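PDB 5TNV: AP endonuclease, family protein 2 from Mycobacterium smegmatis, which binds magnesium within a xylose isomerase-like TIM barrel and may act as an endonuclease. Local coordinates for residues Q144-E149 against I154-V159; T106-V111 against E117-D122; D205-I210 against L245-F250; E239-V244 against V279-I284. All blocks are in the same frame, centred on the assembly; numbering follows the deposited sequence. Where two conformers were deposited one is given.

Contact 1 of 4, residues Q144-E149 against I154-V159; sequences QALTPE and IWFWLV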
loop_
_atom_site.group_PDB
_atom_site.type_symbol
_atom_site.label_atom_id
_atom_site.label_comp_id
_atom_site.label_asym_id
_atom_site.label_seq_id
_atom_site.Cartn_x
_atom_site.Cartn_y
_atom_site.Cartn_z
ATOM N N GLN A 144 -10.588 3.997 26.865
ATOM C CA GLN A 144 -10.554 5.245 27.637
ATOM C C GLN A 144 -9.437 6.138 27.118
ATOM O O GLN A 144 -8.814 5.840 26.102
ATOM C CB GLN A 144 -10.454 5.005 29.146
ATOM C CG GLN A 144 -11.606 4.203 29.705
ATOM C CD GLN A 144 -11.679 4.156 31.191
ATOM O OE1 GLN A 144 -10.980 4.913 31.896
ATOM N NE2 GLN A 144 -12.537 3.315 31.734
ATOM N N ALA A 145 -9.179 7.276 27.773
ATOM C CA ALA A 145 -8.183 8.216 27.294
ATOM C C ALA A 145 -6.829 7.493 27.088
ATOM O O ALA A 145 -6.439 6.612 27.857
ATOM C CB ALA A 145 -7.946 9.304 28.297
ATOM N N LEU A 146 -6.130 7.933 26.045
ATOM C CA LEU A 146 -4.738 7.538 25.905
ATOM C C LEU A 146 -3.945 8.035 27.094
ATOM O O LEU A 146 -4.124 9.139 27.579
ATOM C CB LEU A 146 -4.178 8.160 24.628
ATOM C CG LEU A 146 -4.821 7.654 23.340
ATOM C CD1 LEU A 146 -4.074 8.297 22.167
ATOM C CD2 LEU A 146 -4.835 6.164 23.223
ATOM N N THR A 147 -3.009 7.222 27.576
ATOM C CA THR A 147 -2.133 7.642 28.636
ATOM C C THR A 147 -1.026 8.550 28.114
ATOM O O THR A 147 -0.757 8.560 26.891
ATOM C CB THR A 147 -1.482 6.427 29.352
ATOM O OG1 THR A 147 -0.610 5.845 28.367
ATOM C CG2 THR A 147 -2.515 5.460 29.815
ATOM N N PRO A 148 -0.350 9.297 28.966
ATOM C CA PRO A 148 0.774 10.116 28.477
ATOM C C PRO A 148 1.833 9.293 27.751
ATOM O O PRO A 148 2.381 9.728 26.761
ATOM C CB PRO A 148 1.300 10.769 29.751
ATOM C CG PRO A 148 0.061 10.878 30.605
ATOM C CD PRO A 148 -0.663 9.553 30.408
ATOM N N GLU A 149 2.104 8.086 28.265
ATOM C CA GLU A 149 3.106 7.247 27.619
ATOM C C GLU A 149 2.629 6.808 26.264
ATOM O O GLU A 149 3.418 6.797 25.304
ATOM C CB GLU A 149 3.433 6.007 28.472
ATOM C CG GLU A 149 4.510 5.131 27.886
ATOM C CD GLU A 149 4.892 3.893 28.649
ATOM O OE1 GLU A 149 3.973 3.463 29.430
ATOM O OE2 GLU A 149 6.002 3.343 28.457
ATOM N N ILE A 154 5.101 6.172 18.633
ATOM C CA ILE A 154 4.824 6.291 17.193
ATOM C C ILE A 154 3.372 5.917 16.863
ATOM O O ILE A 154 2.758 6.530 15.995
ATOM C CB ILE A 154 5.868 5.461 16.449
ATOM C CG1 ILE A 154 7.232 6.215 16.500
ATOM C CG2 ILE A 154 5.459 5.148 15.002
ATOM C CD1 ILE A 154 8.421 5.369 16.085
ATOM N N TRP A 155 2.831 4.943 17.590
ATOM C CA TRP A 155 1.417 4.622 17.566
ATOM C C TRP A 155 0.982 4.363 19.012
ATOM O O TRP A 155 1.712 3.699 19.760
ATOM C CB TRP A 155 1.084 3.412 16.769
ATOM C CG TRP A 155 1.429 3.401 15.326
ATOM C CD1 TRP A 155 2.333 2.559 14.710
ATOM C CD2 TRP A 155 0.844 4.198 14.301
ATOM N NE1 TRP A 155 2.335 2.833 13.360
ATOM C CE2 TRP A 155 1.420 3.824 13.083
ATOM C CE3 TRP A 155 -0.132 5.199 14.305
ATOM C CZ2 TRP A 155 1.037 4.429 11.872
ATOM C CZ3 TRP A 155 -0.506 5.797 13.123
ATOM C CH2 TRP A 155 0.097 5.391 11.919
ATOM N N PHE A 156 -0.252 4.764 19.358
ATOM C CA PHE A 156 -0.670 4.588 20.762
ATOM C C PHE A 156 -0.667 3.130 21.176
ATOM O O PHE A 156 -0.504 2.836 22.361
ATOM C CB PHE A 156 -2.027 5.251 21.005
ATOM C CG PHE A 156 -3.214 4.647 20.260
ATOM C CD1 PHE A 156 -3.840 3.503 20.725
ATOM C CD2 PHE A 156 -3.718 5.266 19.108
ATOM C CE1 PHE A 156 -4.938 2.970 20.048
ATOM C CE2 PHE A 156 -4.809 4.744 18.440
ATOM C CZ PHE A 156 -5.398 3.586 18.930
ATOM N N TRP A 157 -0.941 2.218 20.241
ATOM C CA TRP A 157 -1.090 0.810 20.574
ATOM C C TRP A 157 0.244 0.126 20.824
ATOM O O TRP A 157 0.255 -1.078 21.181
ATOM C CB TRP A 157 -1.875 0.053 19.501
ATOM C CG TRP A 157 -1.272 0.123 18.132
ATOM C CD1 TRP A 157 -0.217 -0.584 17.636
ATOM C CD2 TRP A 157 -1.721 0.974 17.054
ATOM N NE1 TRP A 157 0.044 -0.239 16.344
ATOM C CE2 TRP A 157 -0.874 0.724 15.948
ATOM C CE3 TRP A 157 -2.720 1.935 16.941
ATOM C CZ2 TRP A 157 -1.035 1.378 14.736
ATOM C CZ3 TRP A 157 -2.885 2.584 15.746
ATOM C CH2 TRP A 157 -2.032 2.304 14.662
ATOM N N LEU A 158 1.365 0.827 20.706
ATOM C CA LEU A 158 2.660 0.221 20.969
ATOM C C LEU A 158 2.923 -0.002 22.440
ATOM O O LEU A 158 3.837 -0.779 22.753
ATOM C CB LEU A 158 3.779 1.050 20.336
ATOM C CG LEU A 158 3.733 1.156 18.831
ATOM C CD1 LEU A 158 4.899 2.014 18.314
ATOM C CD2 LEU A 158 3.748 -0.214 18.129
ATOM N N VAL A 159 2.174 0.643 23.331
ATOM C CA VAL A 159 2.305 0.391 24.772
ATOM C C VAL A 159 0.870 0.230 25.300
ATOM O O VAL A 159 -0.079 0.822 24.792
ATOM C CB VAL A 159 3.107 1.408 25.557
ATOM C CG1 VAL A 159 4.541 1.634 25.072
ATOM C CG2 VAL A 159 2.349 2.704 25.565
#
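L146 and F156 meet where the polypeptide that follows strand 137-141 folds back over the metal-bearing mouth of the TIM barrel, illustrating how long barrel loops pack on themselves. The two side chains cross at about a right angle. Both leucine methyls close round the root of the phenylalanine, CD2 lying 3.7 Å and CD1 3.8 Å from F156 CB, and CD2 also reaches F156 CG at 3.7 Å. F156 holds its CG between the backbone N and the carbonyl carbon (chi1 65°), which sets CG and CD1 beside L146 CD2. W157 CE3 sits 3.7 Å above the centre of one face of the F156 ring; R107 adds a cation-pi contact, and the F156 side chain lies about 9 Å from the bound magnesium. Q150, between the segments, binds T147 N through OE1 and F156 O through NE2. Further along, E149 runs extended over V159: its CG is 4.0 Å from V159 CG2, and its OE2 is 4.1 Å from V159 CG1.

Contact 2 of 4, residues T106-V111 against E117-D122; sequences TRSSIV and EKNLAD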
loop_
_atom_site.group_PDB
_atom_site.type_symbol
_atom_site.label_atom_id
_atom_site.label_comp_id
_atom_site.label_asym_id
_atom_site.label_seq_id
_atom_site.Cartn_x
_atom_site.Cartn_y
_atom_site.Cartn_z
ATOM N N THR A 106 -16.403 7.444 21.398
ATOM C CA THR A 106 -15.024 6.946 21.301
ATOM C C THR A 106 -14.565 6.583 22.684
ATOM O O THR A 106 -15.006 5.674 23.367
ATOM C CB THR A 106 -14.213 7.967 20.496
ATOM O OG1 THR A 106 -14.183 9.267 21.133
ATOM C CG2 THR A 106 -14.840 8.153 19.108
ATOM N N ARG A 107 -13.624 6.982 23.350
ATOM C CA ARG A 107 -12.949 7.108 24.590
ATOM C C ARG A 107 -13.835 7.837 25.622
ATOM O O ARG A 107 -13.457 8.780 26.265
ATOM C CB ARG A 107 -11.562 7.726 24.415
ATOM C CG ARG A 107 -10.699 6.866 23.457
ATOM C CD ARG A 107 -9.270 7.390 23.297
ATOM N NE ARG A 107 -8.601 6.645 22.233
ATOM C CZ ARG A 107 -8.141 5.411 22.355
ATOM N NH1 ARG A 107 -8.179 4.776 23.515
ATOM N NH2 ARG A 107 -7.612 4.820 21.298
ATOM N N SER A 108 -15.036 7.291 25.744
ATOM C CA SER A 108 -16.135 7.800 26.544
ATOM C C SER A 108 -16.837 6.652 27.234
ATOM O O SER A 108 -18.028 6.409 27.073
ATOM C CB SER A 108 -17.127 8.575 25.677
ATOM O OG SER A 108 -16.446 9.606 25.027
ATOM N N SER A 109 -16.091 5.868 28.002
ATOM C CA SER A 109 -16.626 4.635 28.570
ATOM C C SER A 109 -17.731 4.900 29.600
ATOM O O SER A 109 -17.578 5.789 30.461
ATOM C CB SER A 109 -15.515 3.846 29.236
ATOM O OG SER A 109 -16.100 2.728 29.909
ATOM N N ILE A 110 -18.773 4.090 29.551
ATOM C CA ILE A 110 -19.861 4.198 30.517
ATOM C C ILE A 110 -19.447 3.671 31.887
ATOM O O ILE A 110 -20.249 3.811 32.834
ATOM C CB ILE A 110 -21.158 3.567 29.984
ATOM C CG1 ILE A 110 -21.047 2.059 29.859
ATOM C CG2 ILE A 110 -21.612 4.258 28.712
ATOM C CD1 ILE A 110 -22.130 1.321 29.145
ATOM N N VAL A 111 -18.226 3.142 32.049
ATOM C CA VAL A 111 -17.689 2.843 33.373
ATOM C C VAL A 111 -16.400 3.599 33.633
ATOM O O VAL A 111 -15.674 3.250 34.563
ATOM C CB VAL A 111 -17.556 1.328 33.652
ATOM C CG1 VAL A 111 -18.919 0.663 33.713
ATOM C CG2 VAL A 111 -16.626 0.637 32.656
ATOM N N GLU A 117 -20.895 8.172 34.554
ATOM C CA GLU A 117 -22.304 8.553 34.600
ATOM C C GLU A 117 -22.645 9.610 33.533
ATOM O O GLU A 117 -23.705 9.546 32.872
ATOM C CB GLU A 117 -22.734 9.058 35.974
ATOM C CG GLU A 117 -22.683 7.932 37.000
ATOM C CD GLU A 117 -23.217 8.250 38.353
ATOM O OE1 GLU A 117 -24.416 8.393 38.522
ATOM O OE2 GLU A 117 -22.431 8.290 39.296
ATOM N N LYS A 118 -21.744 10.589 33.293
ATOM C CA LYS A 118 -21.923 11.565 32.207
ATOM C C LYS A 118 -21.973 10.866 30.860
ATOM O O LYS A 118 -22.809 11.201 29.995
ATOM C CB LYS A 118 -20.780 12.585 32.239
ATOM C CG LYS A 118 -20.743 13.513 31.040
ATOM C CD LYS A 118 -19.537 14.448 31.000
ATOM C CE LYS A 118 -19.357 15.235 29.705
ATOM N NZ LYS A 118 -20.580 15.152 28.870
ATOM N N ASN A 119 -21.039 9.919 30.657
ATOM C CA ASN A 119 -21.006 9.187 29.386
ATOM C C ASN A 119 -22.269 8.362 29.147
ATOM O O ASN A 119 -22.755 8.290 28.030
ATOM C CB ASN A 119 -19.719 8.333 29.354
ATOM C CG ASN A 119 -18.465 9.189 29.302
ATOM O OD1 ASN A 119 -18.485 10.384 28.931
ATOM N ND2 ASN A 119 -17.328 8.612 29.677
ATOM N N LEU A 120 -22.779 7.752 30.239
ATOM C CA LEU A 120 -24.045 7.021 30.144
ATOM C C LEU A 120 -25.161 7.951 29.725
ATOM O O LEU A 120 -25.989 7.607 28.856
ATOM C CB LEU A 120 -24.308 6.347 31.491
ATOM C CG LEU A 120 -25.621 5.552 31.594
ATOM C CD1 LEU A 120 -25.621 4.334 30.703
ATOM C CD2 LEU A 120 -25.857 5.128 33.049
ATOM N N ALA A 121 -25.232 9.132 30.378
ATOM C CA ALA A 121 -26.276 10.095 30.046
ATOM C C ALA A 121 -26.162 10.574 28.576
ATOM O O ALA A 121 -27.170 10.722 27.854
ATOM C CB ALA A 121 -26.265 11.278 30.988
ATOM N N ASP A 122 -24.935 10.829 28.119
ATOM C CA ASP A 122 -24.711 11.213 26.734
ATOM C C ASP A 122 -25.101 10.106 25.784
ATOM O O ASP A 122 -25.659 10.374 24.706
ATOM C CB ASP A 122 -23.244 11.669 26.556
ATOM C CG ASP A 122 -22.936 12.992 27.197
ATOM O OD1 ASP A 122 -23.852 13.765 27.504
ATOM O OD2 ASP A 122 -21.721 13.256 27.368
HETATM O O HOH W 1 -14.821 10.028 29.190
#
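The loop leaving strand 99-104 is fastened to helix 116-133 by N119, whose amide reaches back across the S108-S109 peptide. N119 ND2 gives a hydrogen to S109 O at 2.9 Å, and the bond is nearly straight, with an angle of 172° at the hydrogen. The acceptor lies in the plane of the asparagine amide, yet the donor stands well above the carbonyl plane of S109, about 50° out of it, as befits a side chain that comes in over the peptide. With CG anti to its own carbonyl carbon (chi1 -67°), N119 projects from the helix straight at the loop. A water takes the second ND2 hydrogen at 2.9 Å from ND2 and passes on a weak bond to R107 O, and both hydrogens of the amide are thereby used. This is a beta-alpha loop of the barrel, shaped locally by an ST turn in which S109 OG accepts from V111 N at 3.0 Å. S108 lays its CB 3.9 Å from N119 CG, while its hydroxyl is hydrogen-bonded to D73. Next to S109, I110 rests its CG2 methyl 4.0 Å from L120 CA, and L120 in turn packs on R175 and L179 of helix 169-185.

Contact 3 of 4, residues D205-I210 against L245-F250; sequences DAVAFI and LPYSNF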
loop_
_atom_site.group_PDB
_atom_site.type_symbol
_atom_site.label_atom_id
_atom_site.label_comp_id
_atom_site.label_asym_id
_atom_site.label_seq_id
_atom_site.Cartn_x
_atom_site.Cartn_y
_atom_site.Cartn_z
ATOM N N ASP A 205 -13.727 -13.334 24.840
ATOM C CA ASP A 205 -14.257 -12.460 25.873
ATOM C C ASP A 205 -15.458 -11.712 25.344
ATOM O O ASP A 205 -16.428 -11.483 26.058
ATOM C CB ASP A 205 -13.212 -11.495 26.403
ATOM C CG ASP A 205 -12.247 -12.100 27.386
ATOM O OD1 ASP A 205 -12.407 -13.251 27.816
ATOM O OD2 ASP A 205 -11.310 -11.329 27.759
ATOM N N ALA A 206 -15.407 -11.278 24.072
ATOM C CA ALA A 206 -16.532 -10.546 23.467
ATOM C C ALA A 206 -17.739 -11.420 23.368
ATOM O O ALA A 206 -18.860 -10.956 23.636
ATOM C CB ALA A 206 -16.082 -10.009 22.119
ATOM N N VAL A 207 -17.562 -12.672 22.946
ATOM C CA VAL A 207 -18.704 -13.571 22.884
ATOM C C VAL A 207 -19.329 -13.820 24.245
ATOM O O VAL A 207 -20.558 -13.784 24.437
ATOM C CB VAL A 207 -18.319 -14.921 22.176
ATOM C CG1 VAL A 207 -19.455 -15.942 22.238
ATOM C CG2 VAL A 207 -17.943 -14.703 20.705
ATOM N N ALA A 208 -18.496 -14.038 25.252
ATOM C CA ALA A 208 -19.006 -14.295 26.594
ATOM C C ALA A 208 -19.736 -13.049 27.121
ATOM O O ALA A 208 -20.762 -13.164 27.817
ATOM C CB ALA A 208 -17.931 -14.715 27.542
ATOM N N PHE A 209 -19.208 -11.872 26.773
ATOM C CA PHE A 209 -19.815 -10.620 27.249
ATOM C C PHE A 209 -21.182 -10.431 26.603
ATOM O O PHE A 209 -22.174 -10.121 27.297
ATOM C CB PHE A 209 -18.901 -9.454 26.988
ATOM C CG PHE A 209 -19.297 -8.155 27.669
ATOM C CD1 PHE A 209 -20.171 -7.237 27.109
ATOM C CD2 PHE A 209 -18.745 -7.845 28.914
ATOM C CE1 PHE A 209 -20.493 -6.072 27.771
ATOM C CE2 PHE A 209 -19.058 -6.662 29.580
ATOM C CZ PHE A 209 -19.939 -5.791 28.997
ATOM N N ILE A 210 -21.289 -10.611 25.286
ATOM C CA ILE A 210 -22.571 -10.385 24.627
ATOM C C ILE A 210 -23.591 -11.432 25.092
ATOM O O ILE A 210 -24.772 -11.144 25.273
ATOM C CB ILE A 210 -22.435 -10.295 23.094
ATOM C CG1 ILE A 210 -23.679 -9.662 22.476
ATOM C CG2 ILE A 210 -22.139 -11.621 22.465
ATOM C CD1 ILE A 210 -23.855 -8.203 22.823
ATOM N N LEU A 245 -18.682 -12.651 14.210
ATOM C CA LEU A 245 -19.676 -12.179 13.242
ATOM C C LEU A 245 -21.095 -12.631 13.545
ATOM O O LEU A 245 -22.013 -11.818 13.294
ATOM C CB LEU A 245 -19.247 -12.522 11.822
ATOM C CG LEU A 245 -18.173 -11.593 11.257
ATOM C CD1 LEU A 245 -17.618 -12.184 9.972
ATOM C CD2 LEU A 245 -18.698 -10.183 11.026
ATOM N N PRO A 246 -21.363 -13.847 14.037
ATOM C CA PRO A 246 -22.756 -14.233 14.354
ATOM C C PRO A 246 -23.438 -13.306 15.350
ATOM O O PRO A 246 -24.656 -13.332 15.419
ATOM C CB PRO A 246 -22.611 -15.646 14.934
ATOM C CG PRO A 246 -21.387 -16.182 14.238
ATOM C CD PRO A 246 -20.447 -14.980 14.241
ATOM N N TYR A 247 -22.695 -12.551 16.145
ATOM C CA TYR A 247 -23.221 -11.696 17.187
ATOM C C TYR A 247 -23.151 -10.211 16.829
ATOM O O TYR A 247 -23.423 -9.371 17.687
ATOM C CB TYR A 247 -22.449 -11.925 18.496
ATOM C CG TYR A 247 -22.469 -13.350 18.957
ATOM C CD1 TYR A 247 -23.521 -13.804 19.715
ATOM C CD2 TYR A 247 -21.448 -14.238 18.633
ATOM C CE1 TYR A 247 -23.565 -15.112 20.151
ATOM C CE2 TYR A 247 -21.491 -15.556 19.037
ATOM C CZ TYR A 247 -22.554 -15.969 19.799
ATOM O OH TYR A 247 -22.591 -17.315 20.246
ATOM N N SER A 248 -22.736 -9.888 15.600
ATOM C CA SER A 248 -22.412 -8.531 15.190
ATOM C C SER A 248 -23.575 -7.797 14.529
ATOM O O SER A 248 -24.227 -8.320 13.621
ATOM C CB SER A 248 -21.191 -8.577 14.266
ATOM O OG SER A 248 -20.046 -9.034 14.941
ATOM N N ASN A 249 -23.738 -6.542 14.936
ATOM C CA ASN A 249 -24.834 -5.692 14.393
ATOM C C ASN A 249 -24.318 -4.395 13.762
ATOM O O ASN A 249 -25.134 -3.579 13.340
ATOM C CB ASN A 249 -25.910 -5.431 15.432
ATOM C CG ASN A 249 -25.389 -4.594 16.595
ATOM O OD1 ASN A 249 -24.196 -4.392 16.780
ATOM N ND2 ASN A 249 -26.297 -4.159 17.456
ATOM N N PHE A 250 -23.018 -4.193 13.704
ATOM C CA PHE A 250 -22.383 -2.952 13.239
ATOM C C PHE A 250 -20.921 -3.301 13.000
ATOM O O PHE A 250 -20.434 -4.253 13.591
ATOM C CB PHE A 250 -22.521 -1.893 14.334
ATOM C CG PHE A 250 -21.895 -0.546 14.024
ATOM C CD1 PHE A 250 -22.175 0.128 12.847
ATOM C CD2 PHE A 250 -21.046 0.068 14.952
ATOM C CE1 PHE A 250 -21.647 1.358 12.573
ATOM C CE2 PHE A 250 -20.512 1.321 14.679
ATOM C CZ PHE A 250 -20.825 1.983 13.516
#
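N249 ND2 is held by two acceptors, Q189 OE1 and L190 O, which tie the loop to strand 189-193 just after Y247, the residue that meets V207 and I210. The same amide takes a bond from S191 OG through its OD1. The contact is apolar, with the tyrosine ring spanning two residues that sit nearly one helical turn apart. Towards the hydroxyl end, V207 crosses the ring at about a right angle: its CG1 is 3.8 Å from Y247 CE2, and its CG2 is 4.0 Å from the same carbon. At the root of the ring, I210 CG2 comes within 3.8 Å of Y247 CD1 and 4.0 Å of Y247 CB. That methyl is placed by the isoleucine's first torsion, which puts CG1 anti to the backbone N (chi1 -163°) and CG2 between N and the carbonyl carbon. Beyond the valine, Y247 OH makes a weak hydrogen bond with K211 NZ. I210 also packs on V218 and L192, so its side chain lies between the tyrosine and the strands. Backbone bonds join Y247 and N249 to L220 of strand 218-221, consistent with the alpha-beta loop that brings the chain into the next strand at the base of a TIM barrel.

Contact 4 of 4, residues E239-V244 against V279-I284; sequences EMYAKV and VNYRQI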
loop_
_atom_site.group_PDB
_atom_site.type_symbol
_atom_site.label_atom_id
_atom_site.label_comp_id
_atom_site.label_asym_id
_atom_site.label_seq_id
_atom_site.Cartn_x
_atom_site.Cartn_y
_atom_site.Cartn_z
ATOM N N GLU A 239 -10.320 -16.839 11.788
ATOM C CA GLU A 239 -10.790 -17.535 12.957
ATOM C C GLU A 239 -11.525 -16.555 13.882
ATOM O O GLU A 239 -12.617 -16.818 14.407
ATOM C CB GLU A 239 -9.670 -18.226 13.705
ATOM C CG GLU A 239 -9.989 -18.870 15.023
ATOM C CD GLU A 239 -8.806 -19.322 15.809
ATOM O OE1 GLU A 239 -7.860 -19.896 15.127
ATOM O OE2 GLU A 239 -8.876 -19.108 17.060
ATOM N N MET A 240 -10.911 -15.382 14.092
ATOM C CA MET A 240 -11.522 -14.432 15.029
ATOM C C MET A 240 -12.850 -13.931 14.504
ATOM O O MET A 240 -13.840 -13.848 15.240
ATOM C CB MET A 240 -10.590 -13.236 15.258
ATOM C CG MET A 240 -9.223 -13.588 15.900
ATOM S SD MET A 240 -8.407 -12.162 16.631
ATOM C CE MET A 240 -7.838 -11.259 15.198
ATOM N N TYR A 241 -12.920 -13.548 13.225
ATOM C CA TYR A 241 -14.153 -13.052 12.643
ATOM C C TYR A 241 -15.237 -14.117 12.628
ATOM O O TYR A 241 -16.390 -13.817 12.893
ATOM C CB TYR A 241 -13.912 -12.485 11.250
ATOM C CG TYR A 241 -13.553 -11.012 11.222
ATOM C CD1 TYR A 241 -14.474 -10.060 11.667
ATOM C CD2 TYR A 241 -12.338 -10.553 10.728
ATOM C CE1 TYR A 241 -14.205 -8.720 11.660
ATOM C CE2 TYR A 241 -12.055 -9.188 10.715
ATOM C CZ TYR A 241 -13.002 -8.281 11.169
ATOM O OH TYR A 241 -12.793 -6.903 11.179
ATOM N N ALA A 242 -14.889 -15.382 12.349
ATOM C CA ALA A 242 -15.900 -16.418 12.395
ATOM C C ALA A 242 -16.569 -16.533 13.771
ATOM O O ALA A 242 -17.761 -16.834 13.876
ATOM C CB ALA A 242 -15.276 -17.788 11.990
ATOM N N LYS A 243 -15.830 -16.281 14.821
ATOM C CA LYS A 243 -16.395 -16.378 16.146
ATOM C C LYS A 243 -17.374 -15.243 16.424
ATOM O O LYS A 243 -18.366 -15.481 17.098
ATOM C CB LYS A 243 -15.274 -16.356 17.191
ATOM C CG LYS A 243 -14.514 -17.613 17.411
ATOM C CD LYS A 243 -13.509 -17.419 18.541
ATOM C CE LYS A 243 -12.874 -18.775 18.660
ATOM N NZ LYS A 243 -11.949 -18.719 19.801
ATOM N N VAL A 244 -17.004 -14.029 16.054
ATOM C CA VAL A 244 -17.771 -12.866 16.501
ATOM C C VAL A 244 -18.822 -12.381 15.510
ATOM O O VAL A 244 -19.807 -11.736 15.932
ATOM C CB VAL A 244 -16.862 -11.695 16.953
ATOM C CG1 VAL A 244 -16.059 -12.101 18.187
ATOM C CG2 VAL A 244 -15.958 -11.221 15.828
ATOM N N VAL A 279 -5.885 -8.850 6.860
ATOM C CA VAL A 279 -7.208 -9.452 6.746
ATOM C C VAL A 279 -7.594 -9.531 5.273
ATOM O O VAL A 279 -7.316 -8.569 4.531
ATOM C CB VAL A 279 -8.251 -8.606 7.497
ATOM C CG1 VAL A 279 -9.638 -9.297 7.435
ATOM C CG2 VAL A 279 -7.864 -8.344 8.940
ATOM N N ASN A 280 -8.231 -10.624 4.858
ATOM C CA ASN A 280 -8.856 -10.725 3.543
ATOM C C ASN A 280 -10.309 -10.302 3.679
ATOM O O ASN A 280 -11.177 -11.122 4.014
ATOM C CB ASN A 280 -8.732 -12.124 2.972
ATOM C CG ASN A 280 -9.283 -12.172 1.548
ATOM O OD1 ASN A 280 -10.104 -11.349 1.130
ATOM N ND2 ASN A 280 -8.871 -13.185 0.771
ATOM N N TYR A 281 -10.591 -9.008 3.472
ATOM C CA TYR A 281 -11.956 -8.541 3.685
ATOM C C TYR A 281 -12.904 -8.952 2.569
ATOM O O TYR A 281 -14.144 -8.845 2.777
ATOM C CB TYR A 281 -11.982 -7.029 3.921
ATOM C CG TYR A 281 -11.685 -6.670 5.375
ATOM C CD1 TYR A 281 -12.628 -6.942 6.367
ATOM C CD2 TYR A 281 -10.507 -6.079 5.764
ATOM C CE1 TYR A 281 -12.404 -6.621 7.676
ATOM C CE2 TYR A 281 -10.258 -5.748 7.093
ATOM C CZ TYR A 281 -11.212 -6.019 8.042
ATOM O OH TYR A 281 -11.027 -5.704 9.381
ATOM N N ARG A 282 -12.420 -9.407 1.407
ATOM C CA ARG A 282 -13.340 -9.984 0.414
ATOM C C ARG A 282 -13.957 -11.249 1.008
ATOM O O ARG A 282 -15.164 -11.453 1.027
ATOM C CB ARG A 282 -12.605 -10.211 -0.904
ATOM C CG ARG A 282 -13.514 -10.696 -2.030
ATOM C CD ARG A 282 -12.722 -10.904 -3.354
ATOM N NE ARG A 282 -12.002 -9.701 -3.675
ATOM C CZ ARG A 282 -12.519 -8.597 -4.164
ATOM N NH1 ARG A 282 -13.728 -8.581 -4.689
ATOM N NH2 ARG A 282 -11.788 -7.509 -4.159
ATOM N N GLN A 283 -13.092 -12.145 1.512
ATOM C CA GLN A 283 -13.557 -13.363 2.156
ATOM C C GLN A 283 -14.380 -13.038 3.392
ATOM O O GLN A 283 -15.423 -13.661 3.639
ATOM C CB GLN A 283 -12.389 -14.247 2.516
ATOM C CG GLN A 283 -11.675 -14.910 1.383
ATOM C CD GLN A 283 -10.412 -15.673 1.820
ATOM O OE1 GLN A 283 -9.980 -15.601 3.005
ATOM N NE2 GLN A 283 -9.816 -16.382 0.907
ATOM N N ILE A 284 -13.927 -12.102 4.215
ATOM C CA ILE A 284 -14.594 -11.857 5.506
ATOM C C ILE A 284 -15.936 -11.131 5.320
ATOM O O ILE A 284 -16.895 -11.481 6.030
ATOM C CB ILE A 284 -13.619 -11.167 6.484
ATOM C CG1 ILE A 284 -12.453 -12.091 6.838
ATOM C CG2 ILE A 284 -14.350 -10.627 7.694
ATOM C CD1 ILE A 284 -12.803 -13.387 7.443
#
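Y241 and Y281 cross at about a right angle, their ring planes inclined at 69° and their centroids 5.8 Å apart, an oblique pairing. The hydroxyls Y241 OH and Y281 OH are 2.8 Å apart, at hydrogen-bonding distance, each oxygen lying at the edge of the other ring, near its plane. P222 O and W251 NE1 are also partners of Y241 OH, and K254 O is a partner of Y281 OH. One face of the Y241 ring is taken by I284, whose CG2 methyl stands 3.8 Å from the centroid, 20° off the ring normal, in a CH-pi contact; its shortest approach is 3.6 Å to Y241 CG. CG2 gets there by lying anti to the isoleucine's backbone N. Together these side chains seal helix 237-244 to helix 281-290 on the outer layer of the TIM barrel, with strands 251-261 and 266-272 intervening in sequence. V279 serves both rings, since its CG1 lies 3.5 Å above the centre of the Y281 ring and also 4.1 Å from Y241 CE2. Just beyond it, N280 is the N-cap of helix 281-290: its OD1 accepts from Q283 N at 3.1 Å and, more weakly, from R282 N. R282 forms a salt bridge with D305 of the third subunit.

Followed from the N terminus, the chain first closes contact 2, a short loop between strand 99-104 and helix 116-133, and then contact 1, a second short loop beyond strand 137-141. These two stand in series but touch in space: R107, from the first loop, probably hydrogen-bonds through NH1 to Q144 O and packs on L146, joining successive loops at the mouth of the barrel. Contacts 3 and 4 span longer stretches and cross, since segment 239-244 lies between the halves of contact 3 and runs directly into 245-250. V207 CG2 packs 3.7 Å from K243 O, joining helix 203-213 to helix 237-244, which contact 4 joins in turn to helix 281-290.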